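PDB 6NHS: beta-lactamase from Nostoc sp., which probably hydrolyses the beta-lactam ring of penicillin-type antibiotics, as expected of a class D serine beta-lactamase. Local coordinates for residues Q117-M128 with I142-L153. Numbering follows the deposited sequence.
Sequences QVLARKIGHERM and IGTPEQIDRFWL. With EDO (1,2-ethanediol), chain F.
With CG of His-125 swung away from its own backbone N (chi1 -179°), the imidazole reaches the loop at 142-145, while a CG placed anti to the carbonyl carbon and an otherwise extended chain carry the Gln-117 amide to Asp-149. NE2 of His-125 donates to Gly-143 O at 2.9 Å, the acceptor lying near the ring plane. Over one ring face sits Pro-145, its CG 4.1 Å from the centroid in a CH-pi contact, so a flat ring with a polar edge serves both neighbours. At the other end, Gln-117 NE2 gives a fairly straight bond (160°) to Asp-149 O, and Asp-149 OD2 receives Arg-121 NH2 (2.9 Å) on its anti lone pair, in a salt bridge; the guanidinium and carboxylate planes stand 69° apart. Asp-149 is thus gripped through both backbone and side chain. Between these polar ends, the small methyl of Ala-120 lets the loop backbone approach, its CB 3.3 Å from Ile-148 O, a buried oxygen without a hydrogen-bond partner; Trp-152 CZ3 is a second, apolar neighbour. Branched, apolar Ile-148 sends the CD1 of its longer arm to within 3.7 Å of His-125 CA, at the turn where Gly-124, with positive phi, separates two helices. Flexible Met-128, a selenomethionine, bends its SE to the Phe-151 ring edge, a Met-aromatic contact. The loop thereby packs across the junction of helices 113-123 and 125-135; Leu-119 and Ile-123 touch helix 65-76, whose Phe-65 stacks on Trp-152.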
loop_
_atom_site.group_PDB
_atom_site.type_symbol
_atom_site.label_atom_id
_atom_site.label_comp_id
_atom_site.label_asym_id
_atom_site.label_seq_id
_atom_site.Cartn_x
_atom_site.Cartn_y
_atom_site.Cartn_z
ATOM N N GLN A 117 9.927 -10.538 2.197
ATOM C CA GLN A 117 9.746 -11.942 2.542
ATOM C C GLN A 117 10.642 -12.340 3.711
ATOM O O GLN A 117 10.231 -13.123 4.577
ATOM C CB GLN A 117 10.009 -12.819 1.321
ATOM C CG GLN A 117 8.909 -12.729 0.263
ATOM C CD GLN A 117 9.239 -13.542 -0.972
ATOM O OE1 GLN A 117 10.316 -13.399 -1.551
ATOM N NE2 GLN A 117 8.326 -14.416 -1.367
ATOM N N VAL A 118 11.869 -11.808 3.763
ATOM C CA VAL A 118 12.718 -12.033 4.934
ATOM C C VAL A 118 12.047 -11.469 6.182
ATOM O O VAL A 118 11.990 -12.127 7.228
ATOM C CB VAL A 118 14.114 -11.414 4.727
ATOM C CG1 VAL A 118 14.949 -11.553 6.005
ATOM C CG2 VAL A 118 14.829 -12.056 3.542
ATOM N N LEU A 119 11.522 -10.242 6.085
ATOM C CA LEU A 119 10.879 -9.623 7.243
ATOM C C LEU A 119 9.732 -10.483 7.755
ATOM O O LEU A 119 9.607 -10.707 8.964
ATOM C CB LEU A 119 10.372 -8.226 6.887
ATOM C CG LEU A 119 11.412 -7.167 6.492
ATOM C CD1 LEU A 119 10.720 -5.830 6.268
ATOM C CD2 LEU A 119 12.498 -7.025 7.563
ATOM N N ALA A 120 8.902 -10.998 6.842
ATOM C CA ALA A 120 7.750 -11.797 7.246
ATOM C C ALA A 120 8.178 -13.093 7.920
ATOM O O ALA A 120 7.573 -13.506 8.916
ATOM C CB ALA A 120 6.867 -12.089 6.031
ATOM N N ARG A 121 9.209 -13.758 7.383
ATOM C CA ARG A 121 9.700 -14.983 8.004
ATOM C C ARG A 121 10.210 -14.717 9.411
ATOM O O ARG A 121 9.957 -15.506 10.330
ATOM C CB ARG A 121 10.809 -15.615 7.155
ATOM C CG ARG A 121 10.366 -16.138 5.800
ATOM C CD ARG A 121 11.550 -16.773 5.025
ATOM N NE ARG A 121 11.219 -16.852 3.609
ATOM C CZ ARG A 121 11.823 -16.170 2.644
ATOM N NH1 ARG A 121 12.855 -15.378 2.916
ATOM N NH2 ARG A 121 11.401 -16.305 1.391
ATOM N N LYS A 122 10.930 -13.611 9.599
ATOM C CA LYS A 122 11.503 -13.310 10.907
ATOM C C LYS A 122 10.426 -12.882 11.899
ATOM O O LYS A 122 10.511 -13.202 13.090
ATOM C CB LYS A 122 12.576 -12.234 10.765
ATOM C CG LYS A 122 13.807 -12.713 9.986
ATOM C CD LYS A 122 14.821 -11.592 9.800
ATOM C CE LYS A 122 15.529 -11.235 11.096
ATOM N NZ LYS A 122 16.527 -10.133 10.849
ATOM N N ILE A 123 9.413 -12.144 11.432
ATOM C CA ILE A 123 8.242 -11.892 12.273
ATOM C C ILE A 123 7.623 -13.214 12.706
ATOM O O ILE A 123 7.356 -13.444 13.891
ATOM C CB ILE A 123 7.223 -11.006 11.532
ATOM C CG1 ILE A 123 7.784 -9.584 11.366
ATOM C CG2 ILE A 123 5.878 -10.998 12.300
ATOM C CD1 ILE A 123 7.110 -8.731 10.289
ATOM N N GLY A 124 7.402 -14.109 11.754
ATOM C CA GLY A 124 6.861 -15.418 12.049
ATOM C C GLY A 124 5.342 -15.427 12.053
ATOM O O GLY A 124 4.681 -14.404 12.235
ATOM N N HIS A 125 4.793 -16.630 11.874
ATOM C CA HIS A 125 3.349 -16.780 11.689
ATOM C C HIS A 125 2.568 -16.300 12.910
ATOM O O HIS A 125 1.564 -15.595 12.770
ATOM C CB HIS A 125 3.021 -18.243 11.373
ATOM C CG HIS A 125 1.565 -18.508 11.137
ATOM N ND1 HIS A 125 0.722 -18.971 12.125
ATOM C CD2 HIS A 125 0.807 -18.394 10.020
ATOM C CE1 HIS A 125 -0.495 -19.120 11.631
ATOM N NE2 HIS A 125 -0.470 -18.781 10.355
ATOM N N GLU A 126 3.015 -16.660 14.115
ATOM C CA GLU A 126 2.251 -16.320 15.312
ATOM C C GLU A 126 2.216 -14.813 15.542
ATOM O O GLU A 126 1.157 -14.246 15.826
ATOM C CB GLU A 126 2.827 -17.028 16.539
ATOM C CG GLU A 126 2.089 -16.663 17.822
ATOM C CD GLU A 126 2.723 -17.254 19.065
ATOM O OE1 GLU A 126 3.593 -18.139 18.931
ATOM O OE2 GLU A 126 2.347 -16.828 20.179
ATOM N N ARG A 127 3.367 -14.147 15.443
ATOM C CA ARG A 127 3.376 -12.701 15.631
ATOM C C ARG A 127 2.633 -11.992 14.508
ATOM O O ARG A 127 1.957 -10.987 14.747
ATOM C CB ARG A 127 4.809 -12.178 15.737
ATOM C CG ARG A 127 5.464 -12.452 17.083
ATOM C CD ARG A 127 6.697 -11.577 17.274
ATOM N NE ARG A 127 7.754 -11.897 16.320
ATOM C CZ ARG A 127 9.027 -11.555 16.483
ATOM N NH1 ARG A 127 9.401 -10.875 17.558
ATOM N NH2 ARG A 127 9.929 -11.895 15.575
HETATM N N MSE A 128 2.740 -12.498 13.281
HETATM C CA MSE A 128 2.076 -11.858 12.149
HETATM C C MSE A 128 0.565 -11.931 12.323
HETATM O O MSE A 128 -0.137 -10.950 12.117
HETATM C CB MSE A 128 2.475 -12.504 10.824
HETATM C CG MSE A 128 1.894 -11.778 9.605
HETATM SE SE MSE A 128 2.767 -10.075 9.211
HETATM C CE MSE A 128 4.371 -10.784 8.320
ATOM N N ILE A 142 -3.909 -15.035 6.941
ATOM C CA ILE A 142 -2.556 -15.163 6.413
ATOM C C ILE A 142 -2.216 -16.609 6.074
ATOM O O ILE A 142 -1.068 -16.909 5.733
ATOM C CB ILE A 142 -1.512 -14.561 7.373
ATOM C CG1 ILE A 142 -1.353 -15.427 8.627
ATOM C CG2 ILE A 142 -1.887 -13.125 7.746
ATOM C CD1 ILE A 142 -0.191 -14.996 9.515
ATOM N N GLY A 143 -3.186 -17.518 6.163
ATOM C CA GLY A 143 -2.947 -18.898 5.793
ATOM C C GLY A 143 -2.151 -19.663 6.838
ATOM O O GLY A 143 -2.148 -19.341 8.031
ATOM N N THR A 144 -1.461 -20.701 6.366
ATOM C CA THR A 144 -0.683 -21.604 7.200
ATOM C C THR A 144 0.725 -21.057 7.412
ATOM O O THR A 144 1.165 -20.154 6.693
ATOM C CB THR A 144 -0.610 -22.983 6.545
ATOM O OG1 THR A 144 0.132 -22.892 5.321
ATOM C CG2 THR A 144 -2.011 -23.517 6.256
ATOM N N PRO A 145 1.459 -21.578 8.404
ATOM C CA PRO A 145 2.860 -21.152 8.573
ATOM C C PRO A 145 3.694 -21.292 7.311
ATOM O O PRO A 145 4.605 -20.486 7.084
ATOM C CB PRO A 145 3.368 -22.071 9.692
ATOM C CG PRO A 145 2.142 -22.392 10.487
ATOM C CD PRO A 145 1.019 -22.474 9.492
ATOM N N GLU A 146 3.397 -22.284 6.469
ATOM C CA GLU A 146 4.144 -22.483 5.234
ATOM C C GLU A 146 3.914 -21.374 4.217
ATOM O O GLU A 146 4.685 -21.266 3.257
ATOM C CB GLU A 146 3.782 -23.837 4.618
ATOM C CG GLU A 146 4.236 -25.045 5.437
ATOM C CD GLU A 146 3.420 -25.260 6.710
ATOM O OE1 GLU A 146 3.982 -25.790 7.694
ATOM O OE2 GLU A 146 2.224 -24.898 6.734
ATOM N N GLN A 147 2.883 -20.550 4.400
ATOM C CA GLN A 147 2.596 -19.435 3.508
ATOM C C GLN A 147 3.115 -18.105 4.044
ATOM O O GLN A 147 2.721 -17.051 3.537
ATOM C CB GLN A 147 1.085 -19.345 3.252
ATOM C CG GLN A 147 0.505 -20.553 2.513
ATOM C CD GLN A 147 -1.022 -20.571 2.501
ATOM O OE1 GLN A 147 -1.657 -20.868 3.509
ATOM N NE2 GLN A 147 -1.611 -20.260 1.355
ATOM N N ILE A 148 4.004 -18.135 5.043
ATOM C CA ILE A 148 4.385 -16.923 5.769
ATOM C C ILE A 148 5.058 -15.899 4.855
ATOM O O ILE A 148 5.004 -14.691 5.123
ATOM C CB ILE A 148 5.280 -17.285 6.978
ATOM C CG1 ILE A 148 5.557 -16.052 7.851
ATOM C CG2 ILE A 148 6.601 -17.929 6.526
ATOM C CD1 ILE A 148 4.290 -15.408 8.432
ATOM N N ASP A 149 5.685 -16.342 3.763
ATOM C CA ASP A 149 6.381 -15.418 2.873
ATOM C C ASP A 149 5.632 -15.166 1.569
ATOM O O ASP A 149 6.224 -14.639 0.619
ATOM C CB ASP A 149 7.798 -15.919 2.579
ATOM C CG ASP A 149 7.810 -17.255 1.870
ATOM O OD1 ASP A 149 6.743 -17.891 1.785
ATOM O OD2 ASP A 149 8.892 -17.671 1.399
ATOM N N ARG A 150 4.345 -15.516 1.494
ATOM C CA ARG A 150 3.607 -15.265 0.261
ATOM C C ARG A 150 2.119 -15.001 0.452
ATOM O O ARG A 150 1.427 -14.813 -0.553
ATOM C CB ARG A 150 3.798 -16.446 -0.705
ATOM C CG ARG A 150 3.298 -17.785 -0.184
ATOM C CD ARG A 150 3.508 -18.872 -1.231
ATOM N NE ARG A 150 4.194 -20.046 -0.700
ATOM C CZ ARG A 150 3.625 -21.237 -0.538
ATOM N NH1 ARG A 150 2.355 -21.423 -0.875
ATOM N NH2 ARG A 150 4.330 -22.248 -0.047
ATOM N N PHE A 151 1.601 -14.952 1.683
ATOM C CA PHE A 151 0.152 -14.868 1.864
ATOM C C PHE A 151 -0.431 -13.584 1.279
ATOM O O PHE A 151 -1.609 -13.558 0.912
ATOM C CB PHE A 151 -0.214 -14.992 3.344
ATOM C CG PHE A 151 0.403 -13.934 4.226
ATOM C CD1 PHE A 151 -0.227 -12.711 4.413
ATOM C CD2 PHE A 151 1.611 -14.169 4.876
ATOM C CE1 PHE A 151 0.338 -11.736 5.228
ATOM C CE2 PHE A 151 2.178 -13.202 5.699
ATOM C CZ PHE A 151 1.544 -11.983 5.871
ATOM N N TRP A 152 0.364 -12.518 1.178
ATOM C CA TRP A 152 -0.132 -11.264 0.620
ATOM C C TRP A 152 0.059 -11.177 -0.890
ATOM O O TRP A 152 -0.480 -10.259 -1.518
ATOM C CB TRP A 152 0.554 -10.067 1.300
ATOM C CG TRP A 152 2.014 -9.935 0.979
ATOM C CD1 TRP A 152 2.564 -9.160 0.001
ATOM C CD2 TRP A 152 3.111 -10.602 1.627
ATOM N NE1 TRP A 152 3.930 -9.300 -0.003
ATOM C CE2 TRP A 152 4.294 -10.178 0.985
ATOM C CE3 TRP A 152 3.207 -11.512 2.687
ATOM C CZ2 TRP A 152 5.560 -10.626 1.369
ATOM C CZ3 TRP A 152 4.466 -11.963 3.069
ATOM C CH2 TRP A 152 5.623 -11.520 2.411
ATOM N N LEU A 153 0.803 -12.114 -1.479
ATOM C CA LEU A 153 1.061 -12.170 -2.913
ATOM C C LEU A 153 0.171 -13.170 -3.634
ATOM O O LEU A 153 -0.290 -12.901 -4.746
ATOM C CB LEU A 153 2.527 -12.538 -3.166
ATOM C CG LEU A 153 3.567 -11.618 -2.527
ATOM C CD1 LEU A 153 4.941 -12.288 -2.493
ATOM C CD2 LEU A 153 3.623 -10.316 -3.292
HETATM C C1 EDO F . -6.064 -17.582 8.577
HETATM O O1 EDO F . -5.838 -17.886 7.194
HETATM C C2 EDO F . -4.738 -17.312 9.281
HETATM O O2 EDO F . -4.743 -15.985 9.825
#